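Aldehyde dehydrogenase 12 (Zea mays, PDB 6D97) catalyses the NAD-dependent oxidation of L-glutamate gamma-semialdehyde, the last step of proline catabolism in plants. Local coordinates at residues 300-305 with 332-337; 463-468 with 490-495. All blocks are in the same frame, centred on the assembly; numbering follows the deposited sequence.

Interaction 1: 300-305 with 332-337; sequences KILGPD and SVLFMH
Strands 300-302 and 332-337 pair in parallel, their axes 11° apart, through three backbone bonds: Lys300 N to Val333 O, Phe335 N to Lys300 O (2.8 Å) and Leu302 N to Phe335 O, the last practically straight at the hydrogen. Side chains then sort by sheet face. On one, Lys300 and Leu334 run alongside each other; with CG anti to the backbone N (chi1 175°), the lysine lays its CB, CG and CD along the Leu334 CD1 methyl, CD at 3.6 Å, before the chain bends and carries NZ off to Asp319 and Gln331. Leu302 spreads its two methyls between neighbours on the other strand, CD2 meeting Leu334 CD1 and CD1 lying 3.9 Å from Met336 CG. Ile301 and Phe335 share the opposite face, where Ile301 CG1 comes obliquely to Phe335 CD2 at 3.9 Å. Past the bridged residues the contact becomes ring packing. Pro304 sits over one face of the His337 imidazole, with CB 3.8 Å from the ring centroid and 21° off its normal, a CH-pi contact, and CA stands above the ring centre. His337 ND1 is hydrogen-bonded to Asn339 N, and Tyr443 meets the imidazole at a steep angle. Were the imidazole cut back to an alanine's methyl, Pro304 would probably lose the ring face beneath its CB, and Asn339 N and the Tyr443 ring their partner. Within this beta-alpha-beta unit, the chemistry implies a join held by backbone bonds and largely buried apolar packing, the lysine ammonium being led out to the Asp319 carboxylate and Gln331.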
loop_
_atom_site.group_PDB
_atom_site.type_symbol
_atom_site.label_atom_id
_atom_site.label_comp_id
_atom_site.label_asym_id
_atom_site.label_seq_id
_atom_site.Cartn_x
_atom_site.Cartn_y
_atom_site.Cartn_z
ATOM N N LYS A 300 23.499 -17.623 14.593
ATOM C CA LYS A 300 24.205 -17.230 13.384
ATOM C C LYS A 300 24.694 -18.495 12.706
ATOM O O LYS A 300 25.339 -19.337 13.343
ATOM C CB LYS A 300 25.378 -16.296 13.683
ATOM C CG LYS A 300 26.210 -15.956 12.462
ATOM C CD LYS A 300 27.287 -14.941 12.800
ATOM C CE LYS A 300 26.705 -13.542 12.945
ATOM N NZ LYS A 300 27.610 -12.633 13.703
ATOM N N ILE A 301 24.349 -18.644 11.433
ATOM C CA ILE A 301 24.812 -19.748 10.606
ATOM C C ILE A 301 25.846 -19.199 9.636
ATOM O O ILE A 301 25.591 -18.206 8.944
ATOM C CB ILE A 301 23.653 -20.416 9.847
ATOM C CG1 ILE A 301 22.645 -21.044 10.811
ATOM C CG2 ILE A 301 24.187 -21.463 8.895
ATOM C CD1 ILE A 301 21.395 -21.549 10.113
ATOM N N LEU A 302 27.013 -19.831 9.599
ATOM C CA LEU A 302 28.019 -19.530 8.592
ATOM C C LEU A 302 27.856 -20.502 7.432
ATOM O O LEU A 302 27.829 -21.722 7.634
ATOM C CB LEU A 302 29.431 -19.635 9.171
ATOM C CG LEU A 302 29.801 -18.865 10.441
ATOM C CD1 LEU A 302 31.272 -19.090 10.761
ATOM C CD2 LEU A 302 29.505 -17.381 10.314
ATOM N N GLY A 303 27.738 -19.963 6.223
ATOM C CA GLY A 303 27.613 -20.784 5.046
ATOM C C GLY A 303 28.937 -21.377 4.624
ATOM O O GLY A 303 29.980 -21.199 5.267
ATOM N N PRO A 304 28.910 -22.109 3.506
ATOM C CA PRO A 304 30.133 -22.779 3.041
ATOM C C PRO A 304 31.149 -21.851 2.396
ATOM O O PRO A 304 32.330 -22.214 2.328
ATOM C CB PRO A 304 29.603 -23.799 2.027
ATOM C CG PRO A 304 28.370 -23.159 1.486
ATOM C CD PRO A 304 27.762 -22.371 2.622
ATOM N N ASP A 305 30.741 -20.674 1.926
ATOM C CA ASP A 305 31.629 -19.800 1.157
ATOM C C ASP A 305 32.409 -18.900 2.109
ATOM O O ASP A 305 31.951 -17.827 2.507
ATOM C CB ASP A 305 30.831 -18.994 0.139
ATOM C CG ASP A 305 29.599 -18.353 0.743
ATOM O OD1 ASP A 305 28.996 -18.960 1.653
ATOM O OD2 ASP A 305 29.241 -17.235 0.316
ATOM N N SER A 332 23.820 -15.837 20.513
ATOM C CA SER A 332 23.908 -16.839 21.566
ATOM C C SER A 332 24.421 -18.188 21.088
ATOM O O SER A 332 24.893 -18.977 21.912
ATOM C CB SER A 332 22.539 -17.041 22.231
ATOM O OG SER A 332 22.159 -15.903 22.989
ATOM N N VAL A 333 24.334 -18.479 19.794
ATOM C CA VAL A 333 24.891 -19.714 19.256
ATOM C C VAL A 333 25.421 -19.435 17.855
ATOM O O VAL A 333 24.868 -18.615 17.116
ATOM C CB VAL A 333 23.854 -20.859 19.266
ATOM C CG1 VAL A 333 22.663 -20.504 18.413
ATOM C CG2 VAL A 333 24.488 -22.169 18.801
ATOM N N LEU A 334 26.512 -20.116 17.504
ATOM C CA LEU A 334 27.168 -19.967 16.212
ATOM C C LEU A 334 27.314 -21.343 15.579
ATOM O O LEU A 334 28.027 -22.198 16.114
ATOM C CB LEU A 334 28.537 -19.293 16.370
ATOM C CG LEU A 334 29.356 -18.984 15.114
ATOM C CD1 LEU A 334 28.633 -17.967 14.257
ATOM C CD2 LEU A 334 30.736 -18.470 15.483
ATOM N N PHE A 335 26.629 -21.563 14.455
ATOM C CA PHE A 335 26.759 -22.791 13.669
ATOM C C PHE A 335 27.823 -22.547 12.601
ATOM O O PHE A 335 27.562 -21.889 11.591
ATOM C CB PHE A 335 25.428 -23.188 13.032
ATOM C CG PHE A 335 24.320 -23.437 14.021
ATOM C CD1 PHE A 335 24.132 -24.694 14.576
ATOM C CD2 PHE A 335 23.445 -22.421 14.372
ATOM C CE1 PHE A 335 23.107 -24.927 15.477
ATOM C CE2 PHE A 335 22.417 -22.648 15.268
ATOM C CZ PHE A 335 22.247 -23.903 15.822
ATOM N N MET A 336 29.021 -23.087 12.817
ATOM C CA MET A 336 30.139 -22.899 11.898
ATOM C C MET A 336 30.167 -24.020 10.864
ATOM O O MET A 336 30.299 -25.196 11.221
ATOM C CB MET A 336 31.469 -22.869 12.649
ATOM C CG MET A 336 31.680 -21.690 13.578
ATOM S SD MET A 336 33.334 -21.775 14.283
ATOM C CE MET A 336 34.295 -21.943 12.780
ATOM N N HIS A 337 30.064 -23.660 9.585
ATOM C CA HIS A 337 30.320 -24.632 8.531
ATOM C C HIS A 337 31.772 -25.086 8.602
ATOM O O HIS A 337 32.672 -24.294 8.893
ATOM C CB HIS A 337 30.019 -24.036 7.154
ATOM C CG HIS A 337 29.950 -25.056 6.056
ATOM N ND1 HIS A 337 31.053 -25.754 5.614
ATOM C CD2 HIS A 337 28.907 -25.494 5.312
ATOM C CE1 HIS A 337 30.694 -26.580 4.648
ATOM N NE2 HIS A 337 29.396 -26.442 4.445
#

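Interaction 2: 463-468 with 490-495; sequences TAAIVS and IRARTT
Thr463 meets Thr494 where strand 463-467, next to 298-302 in the seven-stranded mixed sheet, is faced by the irregular segment 490-495, which runs back against it, the end-to-end directions being 169° apart. The two threonine side chains cross at about a right angle. With OG1 set between the backbone N and the carbonyl carbon (chi1 65°), the Thr463 hydroxyl lies 3.3 Å from Thr494 O, a weak and unsettled bond, because Ser329 O is also within reach of that hydroxyl. Ala464 turns its methyl away, onto Trp299 and Thr486 of the flanking strands. Ala465 points back across: its CB is 3.3 Å from Arg493 O, 3.8 Å from Thr494 CG2 and 4.0 Å from Ala492 CB, so a single methyl meets a carbonyl and two small side chains. Ile466 directs its side chain to helix 471-479 on the other side of the sheet, yet its carbonyl O stays in the contact, 3.6 Å from Ala492 CB. Val467 uses both branches. CG1, anti to the backbone N (chi1 -179°), reaches Ile490 CD1 at 3.7 Å and also touches Ile490 O, whereas CG2 approaches Ala492 CB at 4.2 Å. At Ser468 the side chain leaves the contact, and OG is hydrogen-bonded to Asp305 and to Asp470 N. The loop after strand 485-488 also reaches a second subunit, through the Arg491 backbone and Ile490 packing. With no firm hydrogen bond spanning the two segments, the chemistry implies a contact resting on apolar packing and on methyls set against backbone carbonyls, while several polar groups of the loop, among them Thr494 N and Thr495 OG1, bond to Asp319.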
loop_
_atom_site.group_PDB
_atom_site.type_symbol
_atom_site.label_atom_id
_atom_site.label_comp_id
_atom_site.label_asym_id
_atom_site.label_seq_id
_atom_site.Cartn_x
_atom_site.Cartn_y
_atom_site.Cartn_z
ATOM N N THR A 463 15.997 -12.687 16.468
ATOM C CA THR A 463 16.964 -12.341 15.439
ATOM C C THR A 463 17.776 -13.561 15.029
ATOM O O THR A 463 17.808 -14.585 15.717
ATOM C CB THR A 463 17.903 -11.222 15.897
ATOM O OG1 THR A 463 18.713 -11.684 16.983
ATOM C CG2 THR A 463 17.107 -10.018 16.346
ATOM N N ALA A 464 18.422 -13.433 13.875
ATOM C CA ALA A 464 19.198 -14.507 13.275
ATOM C C ALA A 464 20.049 -13.911 12.167
ATOM O O ALA A 464 19.723 -12.859 11.609
ATOM C CB ALA A 464 18.302 -15.617 12.724
ATOM N N ALA A 465 21.142 -14.600 11.854
ATOM C CA ALA A 465 22.058 -14.173 10.809
ATOM C C ALA A 465 22.520 -15.379 10.009
ATOM O O ALA A 465 22.846 -16.426 10.576
ATOM C CB ALA A 465 23.274 -13.438 11.386
ATOM N N ILE A 466 22.547 -15.220 8.690
ATOM C CA ILE A 466 23.017 -16.249 7.772
ATOM C C ILE A 466 24.178 -15.631 7.007
ATOM O O ILE A 466 23.976 -14.836 6.079
ATOM C CB ILE A 466 21.916 -16.736 6.825
ATOM C CG1 ILE A 466 20.618 -16.970 7.601
ATOM C CG2 ILE A 466 22.357 -18.015 6.122
ATOM C CD1 ILE A 466 19.395 -16.979 6.736
ATOM N N VAL A 467 25.400 -15.982 7.400
ATOM C CA VAL A 467 26.606 -15.371 6.842
ATOM C C VAL A 467 27.000 -16.202 5.624
ATOM O O VAL A 467 27.705 -17.207 5.722
ATOM C CB VAL A 467 27.726 -15.274 7.871
ATOM C CG1 VAL A 467 28.947 -14.612 7.254
ATOM C CG2 VAL A 467 27.248 -14.503 9.097
ATOM N N SER A 468 26.533 -15.761 4.458
ATOM C CA SER A 468 26.789 -16.382 3.167
ATOM C C SER A 468 26.258 -15.449 2.091
ATOM O O SER A 468 25.293 -14.715 2.318
ATOM C CB SER A 468 26.117 -17.758 3.053
ATOM O OG SER A 468 26.088 -18.206 1.708
ATOM N N ILE A 490 27.081 -11.842 3.546
ATOM C CA ILE A 490 28.360 -12.018 4.222
ATOM C C ILE A 490 28.535 -11.008 5.348
ATOM O O ILE A 490 29.320 -11.245 6.273
ATOM C CB ILE A 490 29.524 -11.941 3.214
ATOM C CG1 ILE A 490 30.727 -12.734 3.728
ATOM C CG2 ILE A 490 29.916 -10.496 2.943
ATOM C CD1 ILE A 490 30.449 -14.224 3.913
ATOM N N ARG A 491 27.809 -9.888 5.306
ATOM C CA ARG A 491 27.848 -8.883 6.359
ATOM C C ARG A 491 26.699 -9.035 7.347
ATOM O O ARG A 491 26.396 -8.092 8.087
ATOM C CB ARG A 491 27.841 -7.479 5.746
ATOM C CG ARG A 491 29.045 -7.195 4.856
ATOM C CD ARG A 491 28.985 -5.806 4.241
ATOM N NE ARG A 491 29.107 -4.745 5.238
ATOM C CZ ARG A 491 29.167 -3.451 4.944
ATOM N NH1 ARG A 491 29.115 -3.052 3.680
ATOM N NH2 ARG A 491 29.278 -2.556 5.916
ATOM N N ALA A 492 26.059 -10.204 7.378
ATOM C CA ALA A 492 24.914 -10.408 8.256
ATOM C C ALA A 492 25.333 -10.365 9.721
ATOM O O ALA A 492 26.417 -10.824 10.094
ATOM C CB ALA A 492 24.231 -11.743 7.944
ATOM N N ARG A 493 24.455 -9.804 10.545
ATOM C CA ARG A 493 24.654 -9.657 11.978
ATOM C C ARG A 493 23.387 -10.108 12.693
ATOM O O ARG A 493 22.357 -10.362 12.067
ATOM C CB ARG A 493 24.985 -8.202 12.334
ATOM C CG ARG A 493 23.880 -7.214 11.951
ATOM C CD ARG A 493 24.377 -5.777 11.929
ATOM N NE ARG A 493 23.274 -4.833 12.084
ATOM C CZ ARG A 493 22.565 -4.330 11.079
ATOM N NH1 ARG A 493 22.846 -4.673 9.830
ATOM N NH2 ARG A 493 21.576 -3.481 11.328
ATOM N N THR A 494 23.461 -10.214 14.020
ATOM C CA THR A 494 22.262 -10.477 14.803
ATOM C C THR A 494 21.759 -9.255 15.558
ATOM O O THR A 494 20.573 -9.208 15.902
ATOM C CB THR A 494 22.497 -11.614 15.809
ATOM O OG1 THR A 494 23.405 -11.180 16.829
ATOM C CG2 THR A 494 23.068 -12.833 15.112
ATOM N N THR A 495 22.614 -8.268 15.806
ATOM C CA THR A 495 22.275 -7.124 16.642
ATOM C C THR A 495 22.226 -5.839 15.824
ATOM O O THR A 495 22.661 -5.779 14.672
ATOM C CB THR A 495 23.286 -6.971 17.783
ATOM O OG1 THR A 495 24.560 -6.593 17.248
ATOM C CG2 THR A 495 23.438 -8.275 18.528
#

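From the N terminus, strand 298-302 comes first; the chain passes through helix 309-321 and returns as strand 331-337, so interaction 1 closes a 26-residue connection. Only later does strand 463-467 enter the same sheet, on the other flank of 298-302, and interaction 2 closes a 21-residue excursion through helix 471-479 and strand 485-488. The two closures are in series, neither nested nor crossed. They meet nevertheless, their centres 9 Å apart: Ile301 O with Val467 N (2.7 Å) and Gly303 N with Val467 O (2.8 Å) are probable hydrogen bonds. Strand 298-302 thus stands between 331-337 and 463-467, and the loop 490-495 is joined to this sheet.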